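Local coordinates for protein beta-glucosidase (Pseudoalteromonas sp., PDB 3F95) that probably hydrolyses beta-glucosidic linkages as a whole enzyme, an exo-1,3/1,4-beta-glucanase, of which this chain is the extra C-terminal beta-sandwich domain, at residues A[13-16]-A[17-20]; A[120-123]-A[124-128]. All coordinates share one frame; numbering follows the deposited sequence.

Contact 1 (A[13-16]-A[17-20]); sequences SLAK and NMTW
Leu14, just ahead of a chain reversal, lays a methyl over the indole of Trp20, which comes just after it. The apolar contact comes first: CD2 of Leu14 sits above one face of the ring system, shifted toward its rim, 3.7 Å from Trp20 NE1. Measured to the centroid of the five-membered ring it is a CH-pi contact of 4.0 Å, 21° off the ring normal. The other methyl, Leu14 CD1, lies 3.7 Å from Trp20 CD1, so both branches of the leucine fork meet the pyrrole part of the indole. With CG anti to the carbonyl carbon (chi1 -72°), the leucine side chain is directed across to the strand. Nearer the bend, Ala15 CB touches Met18 CG at 3.9 Å.

One hydrogen bond closes the reversal, a type I beta turn from Ala15 to Met18: Met18 N donates to Ala15 O over 3.1 Å. Lys16 and Asn17 occupy the two corner positions.

The turn leads from the loop after strand 6-8 into strand 18-24. That strand pairs antiparallel with 29-32 and 67-73; Leu14 packs on Leu71, and the Trp20 indole also meets Phe10 edge-to-face.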
ATOM      1  N   SER A  13      11.134  -2.891   7.608  1.00 18.02           N
ATOM      2  CA  SER A  13      11.195  -1.497   8.046  1.00 18.54           C
ATOM      3  C   SER A  13      11.146  -0.590   6.827  1.00 18.21           C
ATOM      4  O   SER A  13      11.432  -1.029   5.707  1.00 16.84           O
ATOM      5  CB  SER A  13      12.484  -1.255   8.816  1.00 20.24           C
ATOM      6  OG  SER A  13      13.578  -1.389   7.942  1.00 25.59           O
ATOM      7  N   LEU A  14      10.760   0.667   7.043  1.00 17.46           N
ATOM      8  CA  LEU A  14      10.696   1.672   5.982  1.00 17.12           C
ATOM      9  C   LEU A  14      12.082   1.876   5.407  1.00 18.35           C
ATOM     10  O   LEU A  14      13.058   2.008   6.158  1.00 18.16           O
ATOM     11  CB  LEU A  14      10.183   3.011   6.555  1.00 16.50           C
ATOM     12  CG  LEU A  14       8.687   2.988   6.893  1.00 15.49           C
ATOM     13  CD1 LEU A  14       8.267   4.168   7.789  1.00 18.06           C
ATOM     14  CD2 LEU A  14       7.883   3.016   5.624  1.00 14.60           C
ATOM     15  N   ALA A  15      12.169   1.885   4.082  1.00 18.29           N
ATOM     16  CA  ALA A  15      13.410   2.213   3.393  1.00 19.45           C
ATOM     17  C   ALA A  15      13.678   3.703   3.634  1.00 20.63           C
ATOM     18  O   ALA A  15      12.780   4.455   4.028  1.00 18.15           O
ATOM     19  CB  ALA A  15      13.266   1.919   1.892  1.00 19.58           C
ATOM     20  N   LYS A  16      14.904   4.203   3.508  0.50 21.23           N
ATOM     21  CA  LYS A  16      15.241   5.563   4.084  0.50 22.15           C
ATOM     22  C   LYS A  16      14.357   6.855   3.811  0.50 21.68           C
ATOM     23  O   LYS A  16      13.946   7.549   4.747  0.50 21.77           O
ATOM     24  CB  LYS A  16      16.732   5.844   3.859  0.50 21.95           C
ATOM     25  CG  LYS A  16      17.661   4.942   4.692  0.50 23.56           C
ATOM     26  CD  LYS A  16      19.085   4.783   4.086  0.50 23.62           C
ATOM     27  CE  LYS A  16      20.052   5.864   4.560  0.50 25.61           C
ATOM     28  NZ  LYS A  16      21.373   5.788   3.854  0.50 27.32           N
ATOM     29  N   ASN A  17      14.147   7.175   2.537  1.00 22.15           N
ATOM     30  CA  ASN A  17      13.291   8.186   1.937  1.00 22.88           C
ATOM     31  C   ASN A  17      11.791   7.874   2.006  1.00 21.14           C
ATOM     32  O   ASN A  17      11.034   8.511   1.302  1.00 21.62           O
ATOM     33  CB  ASN A  17      13.735   8.372   0.440  1.00 23.77           C
ATOM     34  CG  ASN A  17      13.090   9.582  -0.271  1.00 28.72           C
ATOM     35  OD1 ASN A  17      12.775  10.617   0.347  1.00 33.45           O
ATOM     36  ND2 ASN A  17      12.937   9.464  -1.610  1.00 31.56           N
ATOM     37  N   MET A  18      11.368   6.939   2.866  1.00 20.64           N
ATOM     38  CA  MET A  18       9.951   6.534   2.919  1.00 18.78           C
ATOM     39  C   MET A  18       9.267   6.776   4.266  1.00 17.67           C
ATOM     40  O   MET A  18       9.900   6.675   5.326  1.00 17.19           O
ATOM     41  CB  MET A  18       9.741   5.056   2.527  1.00 18.99           C
ATOM     42  CG  MET A  18      10.490   4.541   1.307  1.00 19.77           C
ATOM     43  SD  MET A  18      10.070   5.409  -0.181  1.00 22.07           S
ATOM     44  CE  MET A  18       8.347   4.977  -0.415  1.00 16.04           C
ATOM     45  N   THR A  19       7.963   7.064   4.214  1.00 17.17           N
ATOM     46  CA  THR A  19       7.116   7.134   5.409  1.00 16.14           C
ATOM     47  C   THR A  19       5.765   6.564   5.102  1.00 14.97           C
ATOM     48  O   THR A  19       5.320   6.578   3.962  1.00 14.98           O
ATOM     49  CB  THR A  19       6.504   8.537   5.765  1.00 17.82           C
ATOM     50  OG1 THR A  19       6.811   9.561   4.829  1.00 23.23           O
ATOM     51  CG2 THR A  19       6.566   8.872   7.182  1.00 14.92           C
ATOM     52  N   TRP A  20       5.063   6.175   6.166  1.00 14.11           N
ATOM     53  CA  TRP A  20       3.635   5.966   6.078  1.00 13.78           C
ATOM     54  C   TRP A  20       2.978   7.347   6.267  1.00 14.41           C
ATOM     55  O   TRP A  20       3.492   8.221   7.023  1.00 14.94           O
ATOM     56  CB  TRP A  20       3.155   5.043   7.192  1.00 13.92           C
ATOM     57  CG  TRP A  20       3.775   3.671   7.189  1.00 13.41           C
ATOM     58  CD1 TRP A  20       4.705   3.194   8.036  1.00 14.08           C
ATOM     59  CD2 TRP A  20       3.468   2.603   6.277  1.00 13.45           C
ATOM     60  NE1 TRP A  20       5.042   1.891   7.703  1.00 13.46           N
ATOM     61  CE2 TRP A  20       4.271   1.496   6.644  1.00 12.66           C
ATOM     62  CE3 TRP A  20       2.604   2.486   5.180  1.00 12.43           C
ATOM     63  CZ2 TRP A  20       4.240   0.265   5.946  1.00 14.01           C
ATOM     64  CZ3 TRP A  20       2.564   1.257   4.490  1.00 13.40           C
ATOM     65  CH2 TRP A  20       3.372   0.172   4.885  1.00 14.10           C
TER

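Contact 2 (A[120-123]-A[124-128]); sequences SSFS and QLMAD
Phe122, just before the short, weakly bonded helical turn 123-126, packs against Met126 at its end, and the two form a Met-aromatic contact. This is the one helical turn assigned in the beta-sandwich domain. Met126 SD stands at the edge of the phenyl ring, 5.4 Å from its centroid and 83° off the ring normal. The methylene before the sulfur comes nearer, Met126 CG lying 3.5 Å from Phe122 CD1. Phe122 CG sits between its backbone N and carbonyl carbon (chi1 64°), which puts CD1 beside the methionine chain. Leu125 is the other apolar partner: its CG packs 3.9 Å from Phe122 CB, Leu125 CD1 lies near the ring plane at the edge, and the side chain also touches Leu134. At Leu125, an alanine here would lose the branched end and is likely to open a gap beside Phe122 CB.

The backbone bonds from Met126 N are weak. It has two poorly aligned acceptors, Phe122 O at 3.4 Å and Ser123 O at 3.2 Å. Both Phe122 and Met126 also lean on Leu134 of strand 132-137, which seats the turn on the sheet.

Water adds a further polar link. One molecule donates to Ser120 O and joins the incoming loop to the helix by accepting from Gln124 N, 3.0 Å from the water oxygen.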
ATOM      1  N   SER A 120     -12.877  -4.075  -5.501  1.00 16.43           N
ATOM      2  CA  SER A 120     -13.800  -5.070  -6.086  1.00 17.53           C
ATOM      3  C   SER A 120     -13.106  -5.948  -7.132  1.00 17.40           C
ATOM      4  O   SER A 120     -13.490  -7.100  -7.323  1.00 18.58           O
ATOM      5  CB  SER A 120     -15.017  -4.367  -6.701  1.00 16.86           C
ATOM      6  OG  SER A 120     -14.611  -3.465  -7.708  1.00 19.65           O
ATOM      7  N   SER A 121     -12.106  -5.398  -7.809  1.00 17.28           N
ATOM      8  CA  SER A 121     -11.390  -6.107  -8.877  1.00 18.06           C
ATOM      9  C   SER A 121     -10.592  -7.318  -8.400  1.00 17.14           C
ATOM     10  O   SER A 121     -10.281  -8.185  -9.211  1.00 16.58           O
ATOM     11  CB  SER A 121     -10.468  -5.173  -9.654  1.00 19.23           C
ATOM     12  OG  SER A 121      -9.314  -4.836  -8.894  1.00 19.12           O
ATOM     13  N   PHE A 122     -10.209  -7.340  -7.120  1.00 16.57           N
ATOM     14  CA  PHE A 122      -9.495  -8.500  -6.564  1.00 15.61           C
ATOM     15  C   PHE A 122     -10.055  -8.991  -5.236  1.00 15.06           C
ATOM     16  O   PHE A 122      -9.372  -9.718  -4.509  1.00 14.73           O
ATOM     17  CB  PHE A 122      -7.960  -8.259  -6.487  1.00 14.56           C
ATOM     18  CG  PHE A 122      -7.539  -7.123  -5.537  1.00 15.26           C
ATOM     19  CD1 PHE A 122      -6.828  -7.411  -4.374  1.00 15.65           C
ATOM     20  CD2 PHE A 122      -7.836  -5.789  -5.837  1.00 15.03           C
ATOM     21  CE1 PHE A 122      -6.403  -6.373  -3.494  1.00 17.28           C
ATOM     22  CE2 PHE A 122      -7.448  -4.750  -4.965  1.00 15.33           C
ATOM     23  CZ  PHE A 122      -6.723  -5.051  -3.803  1.00 14.36           C
ATOM     24  N   SER A 123     -11.292  -8.615  -4.930  1.00 15.05           N
ATOM     25  CA  SER A 123     -11.866  -8.929  -3.611  1.00 14.85           C
ATOM     26  C   SER A 123     -12.037 -10.440  -3.407  1.00 15.39           C
ATOM     27  O   SER A 123     -11.808 -10.946  -2.315  1.00 14.61           O
ATOM     28  CB  SER A 123     -13.191  -8.199  -3.374  1.00 16.38           C
ATOM     29  OG  SER A 123     -14.118  -8.554  -4.387  1.00 16.89           O
ATOM     30  N   GLN A 124     -12.406 -11.162  -4.472  1.00 15.83           N
ATOM     31  CA  GLN A 124     -12.659 -12.589  -4.314  0.50 15.80           C
ATOM     32  C   GLN A 124     -11.381 -13.321  -3.974  1.00 16.76           C
ATOM     33  O   GLN A 124     -11.371 -14.135  -3.074  1.00 16.64           O
ATOM     34  CB  GLN A 124     -13.384 -13.183  -5.520  0.50 15.20           C
ATOM     35  CG  GLN A 124     -14.869 -12.838  -5.548  0.50 16.99           C
ATOM     36  CD  GLN A 124     -15.707 -13.666  -4.568  0.50 19.11           C
ATOM     37  OE1 GLN A 124     -15.643 -13.477  -3.341  0.50 19.70           O
ATOM     38  NE2 GLN A 124     -16.507 -14.593  -5.114  0.50 20.21           N
ATOM     39  N   LEU A 125     -10.288 -13.002  -4.657  1.00 17.09           N
ATOM     40  CA  LEU A 125      -9.034 -13.684  -4.353  1.00 17.13           C
ATOM     41  C   LEU A 125      -8.496 -13.392  -2.937  1.00 17.19           C
ATOM     42  O   LEU A 125      -7.720 -14.180  -2.392  1.00 16.82           O
ATOM     43  CB  LEU A 125      -7.996 -13.422  -5.444  1.00 18.51           C
ATOM     44  CG  LEU A 125      -7.414 -12.049  -5.743  1.00 19.16           C
ATOM     45  CD1 LEU A 125      -6.161 -11.794  -4.890  1.00 21.83           C
ATOM     46  CD2 LEU A 125      -7.072 -11.989  -7.228  1.00 21.87           C
ATOM     47  N   MET A 126      -8.930 -12.269  -2.348  1.00 16.20           N
ATOM     48  CA  MET A 126      -8.577 -11.893  -0.980  1.00 17.20           C
ATOM     49  C   MET A 126      -9.568 -12.389   0.106  1.00 17.36           C
ATOM     50  O   MET A 126      -9.325 -12.240   1.310  1.00 16.71           O
ATOM     51  CB  MET A 126      -8.470 -10.359  -0.885  1.00 16.48           C
ATOM     52  CG  MET A 126      -7.427  -9.723  -1.842  1.00 15.50           C
ATOM     53  SD  MET A 126      -5.747 -10.358  -1.667  1.00 16.20           S
ATOM     54  CE  MET A 126      -5.242  -9.657  -0.096  1.00 18.72           C
ATOM     55  N   ALA A 127     -10.692 -12.966  -0.323  1.00 18.30           N
ATOM     56  CA  ALA A 127     -11.853 -13.169   0.544  1.00 18.00           C
ATOM     57  C   ALA A 127     -11.623 -14.224   1.620  1.00 18.28           C
ATOM     58  O   ALA A 127     -12.379 -14.291   2.605  1.00 19.19           O
ATOM     59  CB  ALA A 127     -13.096 -13.534  -0.301  1.00 19.29           C
ATOM     60  N   ASP A 128     -10.577 -15.033   1.454  1.00 16.95           N
ATOM     61  CA  ASP A 128     -10.206 -16.000   2.491  1.00 18.60           C
ATOM     62  C   ASP A 128      -9.598 -15.335   3.751  1.00 17.95           C
ATOM     63  O   ASP A 128      -9.348 -16.020   4.741  1.00 19.10           O
ATOM     64  CB  ASP A 128      -9.276 -17.103   1.955  1.00 18.34           C
ATOM     65  CG  ASP A 128      -7.945 -16.574   1.439  1.00 21.59           C
ATOM     66  OD1 ASP A 128      -7.639 -15.379   1.645  1.00 22.07           O
ATOM     67  OD2 ASP A 128      -7.184 -17.369   0.820  1.00 19.41           O
TER
HETATM   68  O   HOH W   1     -13.485 -10.154  -7.046  1.00 20.88           O
HETATM   69  O   HOH W   2     -15.298 -10.869  -2.676  1.00 25.86           O

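Overall arrangement
Contacts 1 and 2 lie on opposite sides of the domain's centre, their own centres 28 Å apart and their nearest atoms about 14 Å apart, so neither touches the other. Both are partly buried and local, and each combines buried side chains (Met18 and Trp20; Phe122 and Met126) with exposed ones such as Lys16 and Gln124. They serve different sheets: 13-20 leads into strand 18-24 of the antiparallel sheet, whereas 120-128 packs on strands 87-94 and 132-137 of the mixed one. Their chemistry follows. Contact 1 relies on a leucine methyl over an indole face and one direct turn bond; contact 2 uses a sulfur at a phenyl edge, weak helical bonds and a bridging water.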